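Local coordinates for putative sugar ABC transport system, substrate-binding protein (PDB 5IX8), which probably binds a carbohydrate as the solute-binding component of a bacterial ABC transport system, at residues E153-L157 and T281-P285; P82-S86 and A150-W154; I10-L16 and I266-L272; E47-V51 and S69-V75. All blocks are in the same frame, centred on the assembly; numbering follows the deposited sequence. Where two conformers were deposited one is given.

Contact 1 (E153-L157 and T281-P285); sequences EWPRL and TRSVP. With SO4 (sulfate ion), chain G; SO4 (sulfate ion), chain C.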
loop_
_atom_site.group_PDB
_atom_site.type_symbol
_atom_site.label_atom_id
_atom_site.label_comp_id
_atom_site.label_asym_id
_atom_site.label_seq_id
_atom_site.Cartn_x
_atom_site.Cartn_y
_atom_site.Cartn_z
ATOM N N GLU A 153 10.778 3.949 -2.600
ATOM C CA GLU A 153 10.841 2.891 -3.621
ATOM C C GLU A 153 9.494 2.667 -4.308
ATOM O O GLU A 153 9.392 2.812 -5.531
ATOM C CB GLU A 153 11.359 1.568 -3.014
ATOM C CG GLU A 153 11.724 0.474 -4.031
ATOM C CD GLU A 153 13.027 0.750 -4.782
ATOM O OE1 GLU A 153 13.682 1.780 -4.521
ATOM O OE2 GLU A 153 13.411 -0.077 -5.652
ATOM N N TRP A 154 8.448 2.323 -3.542
ATOM C CA TRP A 154 7.210 1.929 -4.207
ATOM C C TRP A 154 6.528 3.064 -4.975
ATOM O O TRP A 154 5.906 2.773 -5.999
ATOM C CB TRP A 154 6.234 1.258 -3.207
ATOM C CG TRP A 154 5.900 2.043 -1.959
ATOM C CD1 TRP A 154 6.600 2.051 -0.782
ATOM C CD2 TRP A 154 4.806 2.951 -1.787
ATOM N NE1 TRP A 154 6.003 2.914 0.124
ATOM C CE2 TRP A 154 4.910 3.489 -0.472
ATOM C CE3 TRP A 154 3.783 3.399 -2.623
ATOM C CZ2 TRP A 154 3.994 4.395 0.037
ATOM C CZ3 TRP A 154 2.871 4.320 -2.119
ATOM C CH2 TRP A 154 2.986 4.808 -0.803
ATOM N N PRO A 155 6.616 4.339 -4.574
ATOM C CA PRO A 155 6.031 5.380 -5.439
ATOM C C PRO A 155 6.745 5.445 -6.768
ATOM O O PRO A 155 6.115 5.667 -7.804
ATOM C CB PRO A 155 6.218 6.684 -4.621
ATOM C CG PRO A 155 6.231 6.186 -3.148
ATOM C CD PRO A 155 7.090 4.924 -3.308
ATOM N N ARG A 156 8.065 5.253 -6.762
ATOM C CA ARG A 156 8.796 5.237 -8.026
ATOM C C ARG A 156 8.365 4.053 -8.890
ATOM O O ARG A 156 8.206 4.195 -10.115
ATOM C CB ARG A 156 10.308 5.208 -7.767
ATOM C CG ARG A 156 11.093 5.457 -9.060
ATOM C CD ARG A 156 12.581 5.165 -8.944
ATOM N NE ARG A 156 12.830 3.743 -8.997
ATOM C CZ ARG A 156 13.124 2.983 -7.937
ATOM N NH1 ARG A 156 13.354 3.534 -6.745
ATOM N NH2 ARG A 156 13.274 1.667 -8.088
ATOM N N LEU A 157 8.170 2.874 -8.273
ATOM C CA LEU A 157 7.725 1.715 -9.036
ATOM C C LEU A 157 6.364 1.970 -9.674
ATOM O O LEU A 157 6.150 1.654 -10.855
ATOM C CB LEU A 157 7.669 0.458 -8.150
ATOM C CG LEU A 157 9.018 0.022 -7.548
ATOM C CD1 LEU A 157 8.805 -1.128 -6.588
ATOM C CD2 LEU A 157 10.026 -0.395 -8.621
ATOM N N THR A 281 12.869 -10.087 -5.709
ATOM C CA THR A 281 13.095 -9.223 -6.867
ATOM C C THR A 281 14.078 -8.131 -6.481
ATOM O O THR A 281 14.474 -8.023 -5.328
ATOM C CB THR A 281 11.805 -8.588 -7.370
ATOM O OG1 THR A 281 11.312 -7.703 -6.358
ATOM C CG2 THR A 281 10.780 -9.644 -7.675
ATOM N N ARG A 282 14.446 -7.300 -7.460
ATOM C CA ARG A 282 15.373 -6.203 -7.176
ATOM C C ARG A 282 14.866 -5.322 -6.045
ATOM O O ARG A 282 15.626 -4.989 -5.120
ATOM C CB ARG A 282 15.621 -5.365 -8.426
ATOM C CG ARG A 282 16.589 -4.215 -8.183
ATOM C CD ARG A 282 16.829 -3.395 -9.448
ATOM N NE ARG A 282 17.971 -2.500 -9.221
ATOM C CZ ARG A 282 17.881 -1.310 -8.626
ATOM N NH1 ARG A 282 16.687 -0.830 -8.276
ATOM N NH2 ARG A 282 18.981 -0.589 -8.396
ATOM N N SER A 283 13.590 -4.907 -6.111
ATOM C CA SER A 283 13.034 -3.997 -5.110
ATOM C C SER A 283 12.507 -4.704 -3.876
ATOM O O SER A 283 12.324 -4.048 -2.836
ATOM C CB SER A 283 11.894 -3.172 -5.709
ATOM O OG SER A 283 12.416 -2.297 -6.701
ATOM N N VAL A 284 12.207 -6.001 -3.983
ATOM C CA VAL A 284 11.603 -6.744 -2.876
ATOM C C VAL A 284 12.519 -7.927 -2.588
ATOM O O VAL A 284 12.270 -9.036 -3.079
ATOM C CB VAL A 284 10.166 -7.176 -3.199
ATOM C CG1 VAL A 284 9.513 -7.761 -1.956
ATOM C CG2 VAL A 284 9.366 -5.959 -3.664
ATOM N N PRO A 285 13.604 -7.748 -1.838
ATOM C CA PRO A 285 14.678 -8.753 -1.819
ATOM C C PRO A 285 14.446 -9.881 -0.832
ATOM O O PRO A 285 15.335 -10.244 -0.058
ATOM C CB PRO A 285 15.913 -7.926 -1.448
ATOM C CG PRO A 285 15.320 -6.839 -0.525
ATOM C CD PRO A 285 13.980 -6.495 -1.154
HETATM S S SO4 G . 13.215 -7.522 -11.230
HETATM O O1 SO4 G . 13.932 -7.526 -12.513
HETATM O O2 SO4 G . 11.993 -8.332 -11.321
HETATM O O3 SO4 G . 12.894 -6.125 -10.928
HETATM O O4 SO4 G . 14.060 -8.054 -10.169
HETATM S S SO4 C . 13.037 6.705 -4.826
HETATM O O1 SO4 C . 13.857 6.139 -5.882
HETATM O O2 SO4 C . 12.713 5.738 -3.787
HETATM O O3 SO4 C . 11.784 7.260 -5.368
HETATM O O4 SO4 C . 13.773 7.832 -4.242
#
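Glu153 OE2 is gripped by two donors, the hydroxyl of Ser283 and the guanidinium of Arg156. Ser283 OG donates to OE2 over 2.6 Å and approaches the anti lone pair, on the side away from the other carboxylate oxygen. Arg156 comes from above the carboxylate plane instead, end-on: NH2 reaches Glu153 OE2 at 3.0 Å and NH1 reaches Glu153 OE1 at 2.9 Å, the latter almost straight (170°). A bend in the Glu153 chain at chi2 (74°) turns the carboxylate back toward the first helical turn, where Arg156 sits three residues on. Leu157 adds an apolar flank, its CD2 lying 3.6 Å from Ser283 OG.

Glu153 occupies the N-cap position of helix 154-168, and a sulfate ion, probably from the crystallisation liquor, rests at this helix start. O2 of this sulfate accepts a hydrogen bond from Glu153 N, while its O1 accepts from Arg156 NH1 at 2.8 Å, at the guanidinium edge. Arg156 NE makes a further salt bridge to Glu160. Arg282 extends toward the same carboxylate but stops short of a salt bridge, with NH1 4.3 Å from Glu153 OE2. The backbone N of Arg282 binds a second sulfate.

The contact links the start of a helix in one lobe of this periplasmic binding protein to the loop leading into strand 288-290 of the other lobe's sheet. With a hydroxyl and a bidentate arginine on one carboxylate, Glu153 is probably ionised, and its rotation is restrained by bonds from two directions.

Contact 2 (P82-S86 and A150-W154); sequences PAAYS and AGLEW. With SO4 (sulfate ion), chain C.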
loop_
_atom_site.group_PDB
_atom_site.type_symbol
_atom_site.label_atom_id
_atom_site.label_comp_id
_atom_site.label_asym_id
_atom_site.label_seq_id
_atom_site.Cartn_x
_atom_site.Cartn_y
_atom_site.Cartn_z
ATOM N N PRO A 82 7.582 0.038 6.521
ATOM C CA PRO A 82 8.607 1.005 6.939
ATOM C C PRO A 82 8.317 2.436 6.505
ATOM O O PRO A 82 7.700 2.698 5.473
ATOM C CB PRO A 82 9.873 0.474 6.246
ATOM C CG PRO A 82 9.327 -0.082 4.942
ATOM C CD PRO A 82 7.984 -0.719 5.318
ATOM N N ALA A 83 8.814 3.370 7.304
ATOM C CA ALA A 83 8.670 4.794 7.008
ATOM C C ALA A 83 9.674 5.295 5.973
ATOM O O ALA A 83 9.621 6.468 5.584
ATOM C CB ALA A 83 8.803 5.615 8.286
ATOM N N ALA A 84 10.599 4.453 5.557
ATOM C CA ALA A 84 11.517 4.744 4.468
ATOM C C ALA A 84 11.964 3.409 3.914
ATOM O O ALA A 84 11.932 2.394 4.616
ATOM C CB ALA A 84 12.742 5.530 4.934
ATOM N N TYR A 85 12.413 3.416 2.655
ATOM C CA TYR A 85 12.823 2.158 2.030
ATOM C C TYR A 85 14.091 1.620 2.674
ATOM O O TYR A 85 14.177 0.427 2.996
ATOM C CB TYR A 85 13.035 2.349 0.534
ATOM C CG TYR A 85 13.393 1.079 -0.236
ATOM C CD1 TYR A 85 12.557 -0.063 -0.202
ATOM C CD2 TYR A 85 14.526 1.035 -1.049
ATOM C CE1 TYR A 85 12.849 -1.215 -0.960
ATOM C CE2 TYR A 85 14.812 -0.087 -1.802
ATOM C CZ TYR A 85 13.982 -1.222 -1.752
ATOM O OH TYR A 85 14.311 -2.313 -2.513
ATOM N N SER A 86 15.083 2.484 2.865
ATOM C CA SER A 86 16.423 2.078 3.275
ATOM C C SER A 86 16.687 2.387 4.743
ATOM O O SER A 86 16.079 3.278 5.345
ATOM C CB SER A 86 17.490 2.749 2.396
ATOM O OG SER A 86 17.379 2.309 1.042
ATOM N N ALA A 150 9.952 10.888 -2.418
ATOM C CA ALA A 150 11.181 10.159 -2.704
ATOM C C ALA A 150 11.588 9.288 -1.509
ATOM O O ALA A 150 11.081 9.446 -0.395
ATOM C CB ALA A 150 12.309 11.130 -3.030
ATOM N N GLY A 151 12.492 8.327 -1.766
ATOM C CA GLY A 151 13.065 7.535 -0.697
ATOM C C GLY A 151 12.206 6.386 -0.221
ATOM O O GLY A 151 12.541 5.756 0.790
ATOM N N LEU A 152 11.117 6.085 -0.912
ATOM C CA LEU A 152 10.216 5.032 -0.473
ATOM C C LEU A 152 10.191 3.832 -1.399
ATOM O O LEU A 152 9.582 2.809 -1.033
ATOM C CB LEU A 152 8.785 5.583 -0.327
ATOM C CG LEU A 152 8.662 6.777 0.639
ATOM C CD1 LEU A 152 7.161 7.182 0.676
ATOM C CD2 LEU A 152 9.222 6.473 2.016
ATOM N N GLU A 153 10.778 3.949 -2.600
ATOM C CA GLU A 153 10.841 2.891 -3.621
ATOM C C GLU A 153 9.494 2.667 -4.308
ATOM O O GLU A 153 9.392 2.812 -5.531
ATOM C CB GLU A 153 11.359 1.568 -3.014
ATOM C CG GLU A 153 11.724 0.474 -4.031
ATOM C CD GLU A 153 13.027 0.750 -4.782
ATOM O OE1 GLU A 153 13.682 1.780 -4.521
ATOM O OE2 GLU A 153 13.411 -0.077 -5.652
ATOM N N TRP A 154 8.448 2.323 -3.542
ATOM C CA TRP A 154 7.210 1.929 -4.207
ATOM C C TRP A 154 6.528 3.064 -4.975
ATOM O O TRP A 154 5.906 2.773 -5.999
ATOM C CB TRP A 154 6.234 1.258 -3.207
ATOM C CG TRP A 154 5.900 2.043 -1.959
ATOM C CD1 TRP A 154 6.600 2.051 -0.782
ATOM C CD2 TRP A 154 4.806 2.951 -1.787
ATOM N NE1 TRP A 154 6.003 2.914 0.124
ATOM C CE2 TRP A 154 4.910 3.489 -0.472
ATOM C CE3 TRP A 154 3.783 3.399 -2.623
ATOM C CZ2 TRP A 154 3.994 4.395 0.037
ATOM C CZ3 TRP A 154 2.871 4.320 -2.119
ATOM C CH2 TRP A 154 2.986 4.808 -0.803
HETATM S S SO4 C . 13.037 6.705 -4.826
HETATM O O1 SO4 C . 13.857 6.139 -5.882
HETATM O O2 SO4 C . 12.713 5.738 -3.787
HETATM O O3 SO4 C . 11.784 7.260 -5.368
HETATM O O4 SO4 C . 13.773 7.832 -4.242
HETATM O O HOH W 1 7.603 3.424 2.605
HETATM O O HOH W 2 15.139 5.275 1.868
#
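The loops run closest where Tyr85 and Leu152 bring their CA atoms to 4.6 Å, and there Tyr85 N donates to Gly151 O across 3.0 Å, nearly straight (168°) and in the carbonyl plane. Gly151 O also accepts from a water that is held by Ser86 N. A second water, in the indole plane, accepts from Trp154 NE1 and donates to Pro82 O.

The Tyr85 ring takes Glu153 on one face. Glu153 CB sits 3.5 Å from the ring centroid, close to the normal, as a CH-pi contact, and the carboxylate, 9° from parallel, lies offset toward the CD2-CE2 side of the ring. Its oxygens bond Ser283 OG and Arg156. With CG anti to the backbone N (chi1 -177°), Tyr85 swings its ring under Glu153, whose chain crosses it at a slant, and its hydroxyl bonds to Ser283 O. Away from the ring, Leu152 CD2 packs 3.6 Å from Ala83 O and 3.8 Å from Ala84 CA.

These loops follow strands 77-80 and 142-145 of the two sheets of the periplasmic binding protein fold, so the contact spans its lobes. Gly151 O is satisfied by two donors, and the stacking probably fixes the Glu153 rotamer.

Contact 3 (I10-L16 and I266-L272); sequences IVARQPL and IREHEGL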
loop_
_atom_site.group_PDB
_atom_site.type_symbol
_atom_site.label_atom_id
_atom_site.label_comp_id
_atom_site.label_asym_id
_atom_site.label_seq_id
_atom_site.Cartn_x
_atom_site.Cartn_y
_atom_site.Cartn_z
ATOM N N ILE A 10 -5.793 -21.869 9.390
ATOM C CA ILE A 10 -5.529 -22.791 10.474
ATOM C C ILE A 10 -5.314 -22.003 11.760
ATOM O O ILE A 10 -5.375 -20.769 11.788
ATOM C CB ILE A 10 -4.338 -23.720 10.186
ATOM C CG1 ILE A 10 -3.060 -22.914 9.966
ATOM C CG2 ILE A 10 -4.671 -24.714 9.009
ATOM C CD1 ILE A 10 -1.830 -23.829 9.960
ATOM N N VAL A 11 -5.066 -22.742 12.837
ATOM C CA VAL A 11 -4.963 -22.186 14.181
ATOM C C VAL A 11 -3.615 -22.556 14.770
ATOM O O VAL A 11 -3.183 -23.708 14.649
ATOM C CB VAL A 11 -6.097 -22.734 15.053
ATOM C CG1 VAL A 11 -5.983 -22.183 16.460
ATOM C CG2 VAL A 11 -7.433 -22.408 14.405
ATOM N N ALA A 12 -2.960 -21.586 15.407
ATOM C CA ALA A 12 -1.670 -21.835 16.042
ATOM C C ALA A 12 -1.867 -22.778 17.213
ATOM O O ALA A 12 -2.830 -22.643 17.984
ATOM C CB ALA A 12 -1.035 -20.528 16.533
ATOM N N ARG A 13 -0.984 -23.765 17.313
ATOM C CA ARG A 13 -0.893 -24.599 18.490
ATOM C C ARG A 13 0.250 -24.165 19.394
ATOM O O ARG A 13 0.104 -24.173 20.610
ATOM C CB ARG A 13 -0.764 -26.079 18.079
ATOM C CG ARG A 13 -2.002 -26.636 17.327
ATOM C CD ARG A 13 -3.308 -26.372 18.112
ATOM N NE ARG A 13 -4.433 -27.178 17.620
ATOM C CZ ARG A 13 -5.078 -26.939 16.473
ATOM N NH1 ARG A 13 -4.679 -25.941 15.679
ATOM N NH2 ARG A 13 -6.107 -27.699 16.105
ATOM N N GLN A 14 1.373 -23.768 18.830
ATOM C CA GLN A 14 2.493 -23.193 19.584
ATOM C C GLN A 14 2.218 -21.713 19.865
ATOM O O GLN A 14 1.705 -21.007 18.991
ATOM C CB GLN A 14 3.812 -23.324 18.792
ATOM C CG GLN A 14 4.228 -24.750 18.378
ATOM C CD GLN A 14 5.472 -24.800 17.464
ATOM O OE1 GLN A 14 6.235 -23.831 17.352
ATOM N NE2 GLN A 14 5.670 -25.945 16.801
ATOM N N PRO A 15 2.535 -21.210 21.058
ATOM C CA PRO A 15 2.323 -19.775 21.319
ATOM C C PRO A 15 3.036 -18.929 20.278
ATOM O O PRO A 15 4.191 -19.188 19.921
ATOM C CB PRO A 15 2.918 -19.562 22.715
ATOM C CG PRO A 15 2.833 -20.927 23.366
ATOM C CD PRO A 15 2.959 -21.955 22.257
ATOM N N LEU A 16 2.336 -17.920 19.778
ATOM C CA LEU A 16 2.847 -17.095 18.696
ATOM C C LEU A 16 2.461 -15.652 18.970
ATOM O O LEU A 16 1.271 -15.321 19.001
ATOM C CB LEU A 16 2.296 -17.574 17.349
ATOM C CG LEU A 16 3.056 -17.125 16.082
ATOM C CD1 LEU A 16 2.547 -17.890 14.878
ATOM C CD2 LEU A 16 3.005 -15.574 15.831
ATOM N N ILE A 266 1.898 -18.477 11.070
ATOM C CA ILE A 266 1.655 -19.722 11.813
ATOM C C ILE A 266 2.379 -20.872 11.148
ATOM O O ILE A 266 3.010 -21.711 11.818
ATOM C CB ILE A 266 0.151 -20.028 11.910
ATOM C CG1 ILE A 266 -0.575 -18.977 12.743
ATOM C CG2 ILE A 266 -0.079 -21.406 12.532
ATOM C CD1 ILE A 266 -2.098 -19.014 12.568
ATOM N N ARG A 267 2.301 -20.929 9.818
ATOM C CA ARG A 267 2.957 -22.001 9.082
ATOM C C ARG A 267 4.460 -21.920 9.235
ATOM O O ARG A 267 5.124 -22.938 9.472
ATOM C CB ARG A 267 2.530 -21.932 7.612
ATOM C CG ARG A 267 1.085 -22.421 7.473
ATOM C CD ARG A 267 0.560 -22.064 6.097
ATOM N NE ARG A 267 -0.707 -22.756 5.856
ATOM C CZ ARG A 267 -1.883 -22.308 6.263
ATOM N NH1 ARG A 267 -1.997 -21.124 6.887
ATOM N NH2 ARG A 267 -2.941 -23.041 6.003
ATOM N N GLU A 268 5.029 -20.722 9.084
ATOM C CA GLU A 268 6.481 -20.583 9.236
ATOM C C GLU A 268 6.910 -21.031 10.626
ATOM O O GLU A 268 7.865 -21.804 10.783
ATOM C CB GLU A 268 6.890 -19.133 8.989
ATOM C CG GLU A 268 8.308 -18.953 8.426
ATOM C CD GLU A 268 9.405 -19.030 9.479
ATOM O OE1 GLU A 268 9.135 -18.767 10.678
ATOM O OE2 GLU A 268 10.564 -19.346 9.095
ATOM N N HIS A 269 6.152 -20.618 11.636
ATOM C CA HIS A 269 6.499 -20.885 13.026
ATOM C C HIS A 269 6.461 -22.369 13.347
ATOM O O HIS A 269 7.292 -22.861 14.131
ATOM C CB HIS A 269 5.535 -20.121 13.925
ATOM C CG HIS A 269 5.981 -20.021 15.345
ATOM N ND1 HIS A 269 5.161 -20.342 16.399
ATOM C CD2 HIS A 269 7.152 -19.602 15.888
ATOM C CE1 HIS A 269 5.801 -20.122 17.538
ATOM N NE2 HIS A 269 7.021 -19.700 17.257
ATOM N N GLU A 270 5.501 -23.100 12.778
ATOM C CA GLU A 270 5.321 -24.510 13.108
ATOM C C GLU A 270 5.907 -25.439 12.059
ATOM O O GLU A 270 5.683 -26.655 12.129
ATOM C CB GLU A 270 3.828 -24.797 13.327
ATOM C CG GLU A 270 3.269 -23.915 14.468
ATOM C CD GLU A 270 1.889 -24.306 14.974
ATOM O OE1 GLU A 270 1.379 -25.370 14.566
ATOM O OE2 GLU A 270 1.338 -23.540 15.820
ATOM N N GLY A 271 6.665 -24.904 11.103
ATOM C CA GLY A 271 7.340 -25.759 10.134
ATOM C C GLY A 271 6.398 -26.427 9.160
ATOM O O GLY A 271 6.673 -27.547 8.692
ATOM N N LEU A 272 5.318 -25.782 8.829
ATOM C CA LEU A 272 4.340 -26.314 7.886
ATOM C C LEU A 272 4.629 -25.789 6.488
ATOM O O LEU A 272 5.307 -24.763 6.332
ATOM C CB LEU A 272 2.934 -25.903 8.319
ATOM C CG LEU A 272 2.573 -26.233 9.783
ATOM C CD1 LEU A 272 1.191 -25.679 10.139
ATOM C CD2 LEU A 272 2.669 -27.722 10.059
HETATM O O HOH W 3 2.482 -21.145 16.381
#
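The His269 ring has Gln14 OE1, in one of the two conformers of Gln14, over one face, 3.6 Å above the plane and toward the rim, while a water lies at its edge, in plane, 2.8 Å from ND1. Leu16 CG makes an off-centre CH-pi contact with the same ring. The Arg267 guanidinium carries Ile10 CD1 over the centre of one face; its NH2 bonds to Glu8 O and its NH1 to Gln263 OE1. In that same conformer Gln14 stacks its amide on the Glu270 carboxylate, with planes 12° apart.

All this gathers at the C-terminal end of helix 254-270, closed by a Schellman motif at Gly271, in a periplasmic binding protein fold; the loop 10-16 leads into strand 17-22. Apolar packing fills the middle. Ile266 CG2 meets Ile10 CD1 at 3.9 Å and Ile266 CG1 meets Leu16 CD1 at 3.9 Å. Beyond the helix, Leu272 CD1 and Ile10 CD1 come tip to tip at 3.5 Å.

Two successive backbone amides are held by one carboxylate oxygen, which the extended Glu270 chain carries to the loop. Arg13 N approaches the syn lone pair of Glu270 OE2 at 2.8 Å, Gln14 N reaches OE2 from above the carboxylate plane at 3.0 Å, and the water at His269 ND1 donates both to Glu270 OE2 and to Gln14 O.

Contact 4 (E47-V51 and S69-V75); sequences EVVQV and SFKTLGV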
loop_
_atom_site.group_PDB
_atom_site.type_symbol
_atom_site.label_atom_id
_atom_site.label_comp_id
_atom_site.label_asym_id
_atom_site.label_seq_id
_atom_site.Cartn_x
_atom_site.Cartn_y
_atom_site.Cartn_z
ATOM N N GLU A 47 -1.327 -14.005 19.323
ATOM C CA GLU A 47 -1.372 -12.822 20.175
ATOM C C GLU A 47 -0.690 -11.657 19.472
ATOM O O GLU A 47 0.462 -11.777 19.036
ATOM C CB GLU A 47 -0.675 -13.097 21.504
ATOM C CG GLU A 47 -0.720 -11.946 22.459
ATOM C CD GLU A 47 0.034 -12.236 23.741
ATOM O OE1 GLU A 47 0.422 -13.401 23.954
ATOM O OE2 GLU A 47 0.245 -11.298 24.536
ATOM N N VAL A 48 -1.397 -10.539 19.352
ATOM C CA VAL A 48 -0.815 -9.299 18.859
ATOM C C VAL A 48 -0.476 -8.470 20.084
ATOM O O VAL A 48 -1.368 -7.983 20.791
ATOM C CB VAL A 48 -1.771 -8.557 17.925
ATOM C CG1 VAL A 48 -1.128 -7.237 17.402
ATOM C CG2 VAL A 48 -2.207 -9.510 16.792
ATOM N N VAL A 49 0.817 -8.343 20.365
ATOM C CA VAL A 49 1.223 -7.696 21.610
ATOM C C VAL A 49 1.124 -6.181 21.507
ATOM O O VAL A 49 0.790 -5.494 22.486
ATOM C CB VAL A 49 2.650 -8.129 21.965
ATOM C CG1 VAL A 49 3.151 -7.372 23.182
ATOM C CG2 VAL A 49 2.662 -9.610 22.181
ATOM N N GLN A 50 1.396 -5.635 20.334
ATOM C CA GLN A 50 1.410 -4.194 20.190
ATOM C C GLN A 50 1.262 -3.866 18.721
ATOM O O GLN A 50 1.821 -4.572 17.873
ATOM C CB GLN A 50 2.720 -3.628 20.743
ATOM C CG GLN A 50 2.741 -2.153 20.811
ATOM C CD GLN A 50 4.017 -1.657 21.429
ATOM O OE1 GLN A 50 4.970 -1.344 20.727
ATOM N NE2 GLN A 50 4.045 -1.580 22.757
ATOM N N VAL A 51 0.512 -2.806 18.432
ATOM C CA VAL A 51 0.533 -2.143 17.133
ATOM C C VAL A 51 1.053 -0.736 17.361
ATOM O O VAL A 51 0.504 0.007 18.186
ATOM C CB VAL A 51 -0.846 -2.110 16.476
ATOM C CG1 VAL A 51 -0.742 -1.419 15.136
ATOM C CG2 VAL A 51 -1.401 -3.520 16.321
ATOM N N SER A 69 11.902 -2.512 21.048
ATOM C CA SER A 69 11.050 -2.846 22.187
ATOM C C SER A 69 10.346 -4.188 21.999
ATOM O O SER A 69 10.005 -4.856 22.990
ATOM C CB SER A 69 10.024 -1.746 22.426
ATOM O OG SER A 69 9.039 -1.782 21.421
ATOM N N PHE A 70 10.117 -4.603 20.749
ATOM C CA PHE A 70 9.549 -5.932 20.526
ATOM C C PHE A 70 10.478 -7.026 21.045
ATOM O O PHE A 70 10.013 -8.094 21.460
ATOM C CB PHE A 70 9.271 -6.161 19.038
ATOM C CG PHE A 70 8.221 -5.239 18.433
ATOM C CD1 PHE A 70 7.391 -4.441 19.219
ATOM C CD2 PHE A 70 8.059 -5.201 17.052
ATOM C CE1 PHE A 70 6.434 -3.615 18.631
ATOM C CE2 PHE A 70 7.100 -4.398 16.466
ATOM C CZ PHE A 70 6.298 -3.582 17.254
ATOM N N LYS A 71 11.789 -6.778 21.026
ATOM C CA LYS A 71 12.751 -7.735 21.560
ATOM C C LYS A 71 12.486 -8.011 23.028
ATOM O O LYS A 71 12.493 -9.163 23.475
ATOM C CB LYS A 71 14.171 -7.195 21.376
ATOM C CG LYS A 71 15.116 -8.103 20.638
ATOM C CD LYS A 71 16.593 -7.750 20.909
ATOM C CE LYS A 71 17.043 -6.494 20.208
ATOM N NZ LYS A 71 18.537 -6.280 20.342
ATOM N N THR A 72 12.269 -6.946 23.799
ATOM C CA THR A 72 12.000 -7.082 25.215
ATOM C C THR A 72 10.640 -7.699 25.477
ATOM O O THR A 72 10.449 -8.340 26.512
ATOM C CB THR A 72 12.099 -5.710 25.864
ATOM O OG1 THR A 72 13.208 -5.009 25.283
ATOM C CG2 THR A 72 12.284 -5.847 27.351
ATOM N N LEU A 73 9.678 -7.515 24.570
ATOM C CA LEU A 73 8.352 -8.074 24.785
ATOM C C LEU A 73 8.268 -9.534 24.384
ATOM O O LEU A 73 7.218 -10.149 24.564
ATOM C CB LEU A 73 7.302 -7.278 24.013
ATOM C CG LEU A 73 7.141 -5.839 24.481
ATOM C CD1 LEU A 73 6.365 -5.035 23.468
ATOM C CD2 LEU A 73 6.479 -5.772 25.858
ATOM N N GLY A 74 9.336 -10.100 23.841
ATOM C CA GLY A 74 9.328 -11.514 23.507
ATOM C C GLY A 74 8.444 -11.869 22.332
ATOM O O GLY A 74 7.903 -12.981 22.273
ATOM N N VAL A 75 8.282 -10.962 21.387
ATOM C CA VAL A 75 7.541 -11.339 20.194
ATOM C C VAL A 75 8.317 -12.399 19.410
ATOM O O VAL A 75 9.534 -12.544 19.529
ATOM C CB VAL A 75 7.228 -10.113 19.325
ATOM C CG1 VAL A 75 6.594 -8.999 20.149
ATOM C CG2 VAL A 75 8.439 -9.630 18.603
#
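Gln50 lays its carboxamide against the rim of Phe70, with OE1 3.4 Å from Phe70 CE1 and in the plane of the ring. The two side chains meet at an angle, amide and ring planes 62° apart, and the carbonyl oxygen faces the aromatic edge, where ring C-H groups carry a slight positive polarisation. The Gln50 chain runs extended beyond CG, which brings the amide across from the strand to the helix. Its other end, NE2, passes 4.2 Å from Leu73 CD1. Ser69 OG stands near Gln50 OE1 without bonding to it, and binds Gln66 O in the preceding turn instead.

One residue earlier in the strand, Val49 supplies the apolar half of the contact. Its CG1 meets Leu73 CD1 at 4.0 Å, and its CB lies 4.4 Å from Val75 CG1, a looser touch. Val49 departs from extended strand geometry (psi -34°), which probably explains why both Val49 and its neighbour Gln50 direct their CB atoms toward the helix. Gly74, with positive phi, ends that helix in a Schellman motif and turns the chain so that Val75 can join Leu73 beside Val49.

The short segments of strand and helix run roughly antiparallel (147°), their axes 9.9 Å apart, as in a beta-alpha-beta crossover. Strand 47-53 is an outermost strand of its parallel sheet, bonded to strand 17-22, and helix 60-73 carries the chain past that neighbour to strand 77-80. Val48 packs against Ile37 and Ala41 of helix 28-43, while Val49 also touches Lys17 of strand 17-22.

From the N terminus, contact 3 opens first, and its loop closes only when helix 254-270 ends, so it encloses most of the chain. Nested inside it are contact 4, a short loop around helix 60-73, and then contact 2, which runs from the loop after strand 77-80 to the start of helix 154-168. Contact 1 begins where contact 2 ends, sharing Glu153 and Trp154, and crosses contact 3 because it closes beyond it at 281-285. Contacts 3 and 4 meet through Leu16 O and Glu47 N at the 47-53 edge of the parallel sheet; contacts 1 and 2, their centres 9 Å apart, join the two lobes.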